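Local coordinates for protein alternansucrase (Leuconostoc mesenteroides, PDB 6HVG) that is a large multidomain enzyme of glycoside hydrolase family 70, with a TIM-barrel-type core and choline-binding-type repeats of beta hairpins, at residues Thr162-Ile167 and Lys191-Asp196; Tyr227-Asp230 and Gln234-Tyr237; Lys888-Met891 and Thr897-Asp900. All blocks are in the same frame, centred on the assembly; numbering follows the deposited sequence.

Contacts 1 and 2 both lie in the part of the chain built from small beta hairpins. Contact 1 joins two successive hairpins within one choline-binding repeat. Contact 2 is the pairing inside a single hairpin further along. The centres of contacts 1 and 2 are about 21 Å apart, with nearest atoms about 7 Å apart, so they do not touch. Contact 3 is remote from both: its centre is about 67 Å from that of contact 1 and about 79 Å from that of contact 2. It joins two parts of one loop in the family 70 region, between neighbouring strands of a large antiparallel sheet. The calcium ion is bound by E575, D581, N625 and D1159. None of these residues belongs to any of the three contacts.

Contact 1. Residues Thr162-Ile167 and Lys191-Asp196; sequences TGLQNI and KHIYFD
Two successive beta hairpins of a choline-binding repeat meet where L164 touches I193 and F195. One hairpin is made of strands 163-167 and 170-174, the other of 185-188 and 191-194. No hydrogen bond runs between the two segments, and the contact is apolar. The backbones stay well apart, with the CA atoms of L164 and I193 9.7 Å from each other. On the leucine side a single methyl, CD1, makes the close contacts. CG of L164 is anti to the backbone N (chi1 -178°), which carries CD1 out to the other hairpin. L164 CD1 lies at the edge of the F195 ring, near its plane, and is 3.7 Å from F195 CZ. The same methyl meets the end of the isoleucine, with L164 CD1 to I193 CD1 at 4.0 Å. I193 and F195 are both buried. The CB atoms of both point toward segment 162-167, and their side chains share the leucine methyl. L171 and Y173 of its own hairpin and V188 of the other also touch L164. Segment 162-167 has a polar bond of its own: Q165 NE2 donates to T162 O at 3.1 Å, almost straight at 172° and in the amide plane of the glutamine.

Contact 2. Residues Tyr227-Asp230 and Gln234-Tyr237; sequences YVAD and QTYY
V228 and Y236 form the hydrogen-bonded pair between two antiparallel strands. V228 N donates to Y236 O at 3.1 Å, and Y236 N donates to V228 O at 3.0 Å. Y227 with Y237 and A229 with T235 are the non-hydrogen-bonded pairs on either side. Weak CA-H...O contacts add to the ladder, such as T235 CA to V228 O at 3.4 Å.

A second group of bonds closes the loop end. D230 N donates to Q234 O at 2.8 Å. The aspartate side chain turns back across the loop: its CG sits between the backbone N and the carbonyl carbon (chi1 76°). This lets OD1 accept from the backbone of the other segment, with Q234 N to D230 OD1 at 3.1 Å, the donor standing above the carboxylate plane. OD2 takes a weak bond from Q234 NE2. D230 OD2 also lies at the edge of the Y236 ring, 3.8 Å from Y236 CE1.

The aromatic contact is on the face that carries Y227, A229, T235 and Y237. The edge of Y237 points at the face of Y227 in a T-shaped pair, with ring centroids 4.8 Å apart and planes at 64°. Y237 CD1 stands over the centre of the Y227 ring. I251 of strand 249-251 touches both tyrosines, and the Y227 hydroxyl is hydrogen-bonded to Q256 OE1. V228 and Y236 point to the other face and are buried there. The whole is a two-stranded antiparallel beta hairpin, consistent with the hairpins that build choline-binding-type repeats.

Contact 3. Residues Lys888-Met891 and Thr897-Asp900; sequences KGIM and TTQD
T898 meets G889 and I890 within a long loop of the family 70 region. The loop links strands 881-885 and 910-915, neighbours in a large antiparallel sheet. Neither segment is helix or strand, and no hydrogen bond runs between them.

The first shell is made by two methyl groups. T898 CG2 rests against the backbone of the glycine, 3.8 Å from G889 CA. T898 CG2 is also 4.0 Å from G889 N, since the glycine has no side chain to stand between. The second methyl is at the end of the isoleucine. I890 CD1 is 4.0 Å from T898 CG2, and the two side chains cross at about a right angle. I890 CD1 also reaches the backbone beyond, 3.9 Å from T897 C. Both torsions of I890 bend its longer branch (chi1 -49°, chi2 -59°), and this brings CD1 round to the threonines.

The next shell packs around these groups. I890 and T898 are both buried, and Y905 touches both of them. Q895, in the short run of chain between the segments, holds their backbones together: its OE1 accepts from M891 N, and its NE2 bonds T897 O and, weakly, G889 O.

The two branches of T898 do different work. CG2 lies anti to the carbonyl carbon and packs on the glycine. OG1 stands between the backbone N and the carbonyl carbon (chi1 49°), and T898 OG1 is hydrogen-bonded to S902 O.

Contact 1. Residues Thr162-Ile167 and Lys191-Asp196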
loop_
_atom_site.group_PDB
_atom_site.type_symbol
_atom_site.label_atom_id
_atom_site.label_comp_id
_atom_site.label_asym_id
_atom_site.label_seq_id
_atom_site.Cartn_x
_atom_site.Cartn_y
_atom_site.Cartn_z
ATOM N N THR A 162 -31.335 -31.466 4.488
ATOM C CA THR A 162 -32.569 -30.952 5.094
ATOM C C THR A 162 -32.270 -30.409 6.490
ATOM O O THR A 162 -31.207 -30.663 7.038
ATOM C CB THR A 162 -33.650 -32.050 5.215
ATOM O OG1 THR A 162 -33.208 -33.054 6.137
ATOM C CG2 THR A 162 -33.958 -32.669 3.839
ATOM N N GLY A 163 -33.221 -29.661 7.050
ATOM C CA GLY A 163 -33.159 -29.207 8.439
ATOM C C GLY A 163 -32.246 -28.014 8.667
ATOM O O GLY A 163 -31.656 -27.473 7.734
ATOM N N LEU A 164 -32.140 -27.607 9.927
ATOM C CA LEU A 164 -31.267 -26.511 10.326
ATOM C C LEU A 164 -29.807 -26.924 10.150
ATOM O O LEU A 164 -29.424 -28.001 10.599
ATOM C CB LEU A 164 -31.540 -26.156 11.791
ATOM C CG LEU A 164 -30.734 -24.978 12.349
ATOM C CD1 LEU A 164 -31.315 -23.623 11.924
ATOM C CD2 LEU A 164 -30.649 -25.095 13.866
ATOM N N GLN A 165 -28.999 -26.079 9.500
ATOM C CA GLN A 165 -27.581 -26.393 9.211
ATOM C C GLN A 165 -26.664 -25.183 9.259
ATOM O O GLN A 165 -26.894 -24.221 8.533
ATOM C CB GLN A 165 -27.447 -26.969 7.803
ATOM C CG GLN A 165 -28.241 -28.228 7.551
ATOM C CD GLN A 165 -27.546 -29.482 8.021
ATOM O OE1 GLN A 165 -26.349 -29.463 8.334
ATOM N NE2 GLN A 165 -28.293 -30.593 8.068
ATOM N N ASN A 166 -25.609 -25.244 10.066
ATOM C CA ASN A 166 -24.570 -24.221 10.008
ATOM C C ASN A 166 -23.581 -24.575 8.913
ATOM O O ASN A 166 -22.740 -25.438 9.101
ATOM C CB ASN A 166 -23.834 -24.064 11.341
ATOM C CG ASN A 166 -22.832 -22.916 11.318
ATOM O OD1 ASN A 166 -22.546 -22.355 10.265
ATOM N ND2 ASN A 166 -22.301 -22.551 12.477
ATOM N N ILE A 167 -23.689 -23.911 7.768
ATOM C CA ILE A 167 -22.777 -24.143 6.656
ATOM C C ILE A 167 -21.798 -22.971 6.533
ATOM O O ILE A 167 -22.213 -21.839 6.267
ATOM C CB ILE A 167 -23.547 -24.310 5.338
ATOM C CG1 ILE A 167 -24.461 -25.532 5.408
ATOM C CG2 ILE A 167 -22.582 -24.469 4.173
ATOM C CD1 ILE A 167 -25.612 -25.479 4.418
ATOM N N LYS A 191 -36.734 -23.579 19.405
ATOM C CA LYS A 191 -36.376 -22.276 18.869
ATOM C C LYS A 191 -37.263 -21.836 17.700
ATOM O O LYS A 191 -37.602 -22.615 16.831
ATOM C CB LYS A 191 -34.901 -22.284 18.444
ATOM C CG LYS A 191 -33.928 -22.712 19.548
ATOM C CD LYS A 191 -34.158 -21.940 20.848
ATOM C CE LYS A 191 -32.905 -21.865 21.717
ATOM N NZ LYS A 191 -32.157 -23.140 21.834
ATOM N N HIS A 192 -37.629 -20.561 17.716
ATOM C CA HIS A 192 -38.381 -19.911 16.656
ATOM C C HIS A 192 -37.388 -19.018 15.919
ATOM O O HIS A 192 -37.111 -17.907 16.344
ATOM C CB HIS A 192 -39.512 -19.088 17.285
ATOM C CG HIS A 192 -40.650 -18.796 16.361
ATOM N ND1 HIS A 192 -41.403 -19.791 15.771
ATOM C CD2 HIS A 192 -41.206 -17.622 15.976
ATOM C CE1 HIS A 192 -42.352 -19.243 15.034
ATOM N NE2 HIS A 192 -42.254 -17.929 15.139
ATOM N N ILE A 193 -36.835 -19.518 14.823
ATOM C CA ILE A 193 -35.743 -18.813 14.137
ATOM C C ILE A 193 -36.184 -18.230 12.795
ATOM O O ILE A 193 -36.661 -18.954 11.929
ATOM C CB ILE A 193 -34.534 -19.740 13.898
ATOM C CG1 ILE A 193 -34.361 -20.727 15.071
ATOM C CG2 ILE A 193 -33.284 -18.905 13.672
ATOM C CD1 ILE A 193 -33.299 -21.773 14.835
ATOM N N TYR A 194 -36.025 -16.918 12.647
ATOM C CA TYR A 194 -36.230 -16.240 11.361
ATOM C C TYR A 194 -34.972 -16.348 10.547
ATOM O O TYR A 194 -33.869 -16.335 11.096
ATOM C CB TYR A 194 -36.565 -14.747 11.552
ATOM C CG TYR A 194 -36.787 -13.958 10.269
ATOM C CD1 TYR A 194 -35.881 -12.974 9.871
ATOM C CD2 TYR A 194 -37.907 -14.200 9.449
ATOM C CE1 TYR A 194 -36.079 -12.242 8.704
ATOM C CE2 TYR A 194 -38.109 -13.476 8.277
ATOM C CZ TYR A 194 -37.189 -12.497 7.905
ATOM O OH TYR A 194 -37.373 -11.765 6.751
ATOM N N PHE A 195 -35.150 -16.439 9.235
ATOM C CA PHE A 195 -34.041 -16.462 8.301
ATOM C C PHE A 195 -34.203 -15.281 7.310
ATOM O O PHE A 195 -35.327 -14.943 6.914
ATOM C CB PHE A 195 -34.006 -17.826 7.621
ATOM C CG PHE A 195 -33.838 -18.995 8.580
ATOM C CD1 PHE A 195 -32.601 -19.604 8.757
ATOM C CD2 PHE A 195 -34.925 -19.515 9.272
ATOM C CE1 PHE A 195 -32.455 -20.690 9.612
ATOM C CE2 PHE A 195 -34.780 -20.597 10.135
ATOM C CZ PHE A 195 -33.543 -21.178 10.312
ATOM N N ASP A 196 -33.093 -14.638 6.951
ATOM C CA ASP A 196 -33.109 -13.425 6.104
ATOM C C ASP A 196 -33.699 -13.703 4.716
ATOM O O ASP A 196 -33.671 -14.838 4.243
ATOM C CB ASP A 196 -31.685 -12.866 5.953
ATOM C CG ASP A 196 -31.651 -11.459 5.364
ATOM O OD1 ASP A 196 -31.899 -10.489 6.120
ATOM O OD2 ASP A 196 -31.355 -11.325 4.152
#

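Contact 2. Residues Tyr227-Asp230 and Gln234-Tyr237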
loop_
_atom_site.group_PDB
_atom_site.type_symbol
_atom_site.label_atom_id
_atom_site.label_comp_id
_atom_site.label_asym_id
_atom_site.label_seq_id
_atom_site.Cartn_x
_atom_site.Cartn_y
_atom_site.Cartn_z
ATOM N N TYR A 227 -34.431 -4.448 22.869
ATOM C CA TYR A 227 -34.898 -3.843 21.626
ATOM C C TYR A 227 -34.734 -4.871 20.521
ATOM O O TYR A 227 -33.760 -5.629 20.514
ATOM C CB TYR A 227 -34.051 -2.617 21.256
ATOM C CG TYR A 227 -34.320 -1.373 22.066
ATOM C CD1 TYR A 227 -35.485 -0.630 21.872
ATOM C CD2 TYR A 227 -33.394 -0.901 22.992
ATOM C CE1 TYR A 227 -35.737 0.531 22.597
ATOM C CE2 TYR A 227 -33.629 0.263 23.708
ATOM C CZ TYR A 227 -34.806 0.968 23.509
ATOM O OH TYR A 227 -35.060 2.102 24.210
ATOM N N VAL A 228 -35.682 -4.899 19.593
ATOM C CA VAL A 228 -35.502 -5.626 18.330
ATOM C C VAL A 228 -36.086 -4.847 17.159
ATOM O O VAL A 228 -37.169 -4.251 17.260
ATOM C CB VAL A 228 -36.162 -7.013 18.328
ATOM C CG1 VAL A 228 -35.593 -7.854 17.193
ATOM C CG2 VAL A 228 -35.951 -7.709 19.656
ATOM N N ALA A 229 -35.362 -4.863 16.046
ATOM C CA ALA A 229 -35.865 -4.275 14.818
ATOM C C ALA A 229 -36.382 -5.415 13.986
ATOM O O ALA A 229 -35.726 -6.460 13.917
ATOM C CB ALA A 229 -34.763 -3.534 14.077
ATOM N N ASP A 230 -37.554 -5.229 13.370
ATOM C CA ASP A 230 -38.117 -6.258 12.500
ATOM C C ASP A 230 -37.641 -6.100 11.045
ATOM O O ASP A 230 -36.825 -5.227 10.740
ATOM C CB ASP A 230 -39.646 -6.327 12.634
ATOM C CG ASP A 230 -40.376 -5.192 11.926
ATOM O OD1 ASP A 230 -39.747 -4.427 11.162
ATOM O OD2 ASP A 230 -41.606 -5.065 12.142
ATOM N N GLN A 234 -38.830 -1.468 11.548
ATOM C CA GLN A 234 -39.531 -0.969 12.728
ATOM C C GLN A 234 -38.926 -1.564 14.013
ATOM O O GLN A 234 -38.387 -2.678 14.004
ATOM C CB GLN A 234 -41.016 -1.320 12.654
ATOM C CG GLN A 234 -41.801 -0.645 11.531
ATOM C CD GLN A 234 -43.181 -1.276 11.322
ATOM O OE1 GLN A 234 -44.209 -0.600 11.332
ATOM N NE2 GLN A 234 -43.201 -2.588 11.138
ATOM N N THR A 235 -39.041 -0.818 15.110
ATOM C CA THR A 235 -38.433 -1.191 16.381
ATOM C C THR A 235 -39.464 -1.348 17.503
ATOM O O THR A 235 -40.319 -0.476 17.723
ATOM C CB THR A 235 -37.407 -0.126 16.818
ATOM O OG1 THR A 235 -36.384 -0.017 15.828
ATOM C CG2 THR A 235 -36.764 -0.487 18.130
ATOM N N TYR A 236 -39.328 -2.456 18.235
ATOM C CA TYR A 236 -40.143 -2.745 19.418
ATOM C C TYR A 236 -39.249 -2.813 20.641
ATOM O O TYR A 236 -38.071 -3.125 20.504
ATOM C CB TYR A 236 -40.813 -4.100 19.302
ATOM C CG TYR A 236 -41.807 -4.231 18.190
ATOM C CD1 TYR A 236 -41.395 -4.411 16.882
ATOM C CD2 TYR A 236 -43.160 -4.226 18.455
ATOM C CE1 TYR A 236 -42.307 -4.559 15.860
ATOM C CE2 TYR A 236 -44.076 -4.359 17.443
ATOM C CZ TYR A 236 -43.645 -4.537 16.150
ATOM O OH TYR A 236 -44.568 -4.689 15.150
ATOM N N TYR A 237 -39.797 -2.592 21.836
ATOM C CA TYR A 237 -39.065 -2.972 23.032
ATOM C C TYR A 237 -39.895 -3.934 23.819
ATOM O O TYR A 237 -41.000 -3.588 24.231
ATOM C CB TYR A 237 -38.713 -1.778 23.901
ATOM C CG TYR A 237 -37.834 -2.198 25.069
ATOM C CD1 TYR A 237 -36.476 -2.433 24.895
ATOM C CD2 TYR A 237 -38.370 -2.409 26.328
ATOM C CE1 TYR A 237 -35.667 -2.830 25.950
ATOM C CE2 TYR A 237 -37.577 -2.807 27.387
ATOM C CZ TYR A 237 -36.230 -3.019 27.195
ATOM O OH TYR A 237 -35.446 -3.417 28.240
#

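Contact 3. Residues Lys888-Met891 and Thr897-Asp900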
loop_
_atom_site.group_PDB
_atom_site.type_symbol
_atom_site.label_atom_id
_atom_site.label_comp_id
_atom_site.label_asym_id
_atom_site.label_seq_id
_atom_site.Cartn_x
_atom_site.Cartn_y
_atom_site.Cartn_z
ATOM N N LYS A 888 8.112 -27.272 -37.074
ATOM C CA LYS A 888 9.264 -26.378 -37.171
ATOM C C LYS A 888 9.228 -25.327 -38.265
ATOM O O LYS A 888 9.416 -24.122 -37.982
ATOM C CB LYS A 888 10.585 -27.108 -37.257
ATOM C CG LYS A 888 11.713 -26.260 -36.696
ATOM C CD LYS A 888 13.076 -26.904 -36.887
ATOM C CE LYS A 888 14.125 -26.396 -35.893
ATOM N NZ LYS A 888 14.004 -27.020 -34.537
ATOM N N GLY A 889 8.997 -25.715 -39.496
ATOM C CA GLY A 889 8.966 -24.683 -40.546
ATOM C C GLY A 889 7.572 -24.358 -41.049
ATOM O O GLY A 889 7.416 -23.740 -42.099
ATOM N N ILE A 890 6.543 -24.815 -40.333
ATOM C CA ILE A 890 5.147 -24.651 -40.760
ATOM C C ILE A 890 4.538 -23.440 -40.077
ATOM O O ILE A 890 4.373 -23.418 -38.871
ATOM C CB ILE A 890 4.286 -25.885 -40.421
ATOM C CG1 ILE A 890 4.956 -27.199 -40.877
ATOM C CG2 ILE A 890 2.916 -25.785 -41.065
ATOM C CD1 ILE A 890 5.247 -27.287 -42.366
ATOM N N MET A 891 4.185 -22.439 -40.865
ATOM C CA MET A 891 3.777 -21.153 -40.341
ATOM C C MET A 891 2.288 -20.861 -40.435
ATOM O O MET A 891 1.828 -19.942 -39.778
ATOM C CB MET A 891 4.572 -20.045 -41.048
ATOM C CG MET A 891 6.077 -20.313 -41.087
ATOM S SD MET A 891 6.708 -20.698 -39.437
ATOM C CE MET A 891 8.467 -20.450 -39.709
ATOM N N THR A 897 4.031 -28.096 -46.395
ATOM C CA THR A 897 5.388 -28.596 -46.263
ATOM C C THR A 897 6.375 -27.455 -46.138
ATOM O O THR A 897 6.092 -26.338 -46.533
ATOM C CB THR A 897 5.759 -29.518 -47.460
ATOM O OG1 THR A 897 6.836 -30.406 -47.088
ATOM C CG2 THR A 897 6.132 -28.695 -48.728
ATOM N N THR A 898 7.550 -27.767 -45.611
ATOM C CA THR A 898 8.584 -26.769 -45.364
ATOM C C THR A 898 9.215 -26.339 -46.668
ATOM O O THR A 898 9.193 -27.070 -47.670
ATOM C CB THR A 898 9.691 -27.314 -44.440
ATOM O OG1 THR A 898 10.132 -28.584 -44.921
ATOM C CG2 THR A 898 9.161 -27.482 -43.057
ATOM N N GLN A 899 9.783 -25.142 -46.654
ATOM C CA GLN A 899 10.540 -24.642 -47.810
ATOM C C GLN A 899 11.900 -25.327 -47.995
ATOM O O GLN A 899 12.300 -25.631 -49.127
ATOM C CB GLN A 899 10.680 -23.120 -47.709
ATOM C CG GLN A 899 9.379 -22.423 -48.113
ATOM C CD GLN A 899 9.130 -21.130 -47.364
ATOM O OE1 GLN A 899 10.072 -20.508 -46.868
ATOM N NE2 GLN A 899 7.851 -20.748 -47.230
ATOM N N ASP A 900 12.580 -25.577 -46.877
ATOM C CA ASP A 900 13.858 -26.301 -46.862
ATOM C C ASP A 900 13.717 -27.832 -46.924
ATOM O O ASP A 900 14.710 -28.531 -46.779
ATOM C CB ASP A 900 14.714 -25.865 -45.643
ATOM C CG ASP A 900 14.191 -26.392 -44.307
ATOM O OD1 ASP A 900 12.965 -26.566 -44.155
ATOM O OD2 ASP A 900 15.017 -26.622 -43.402
#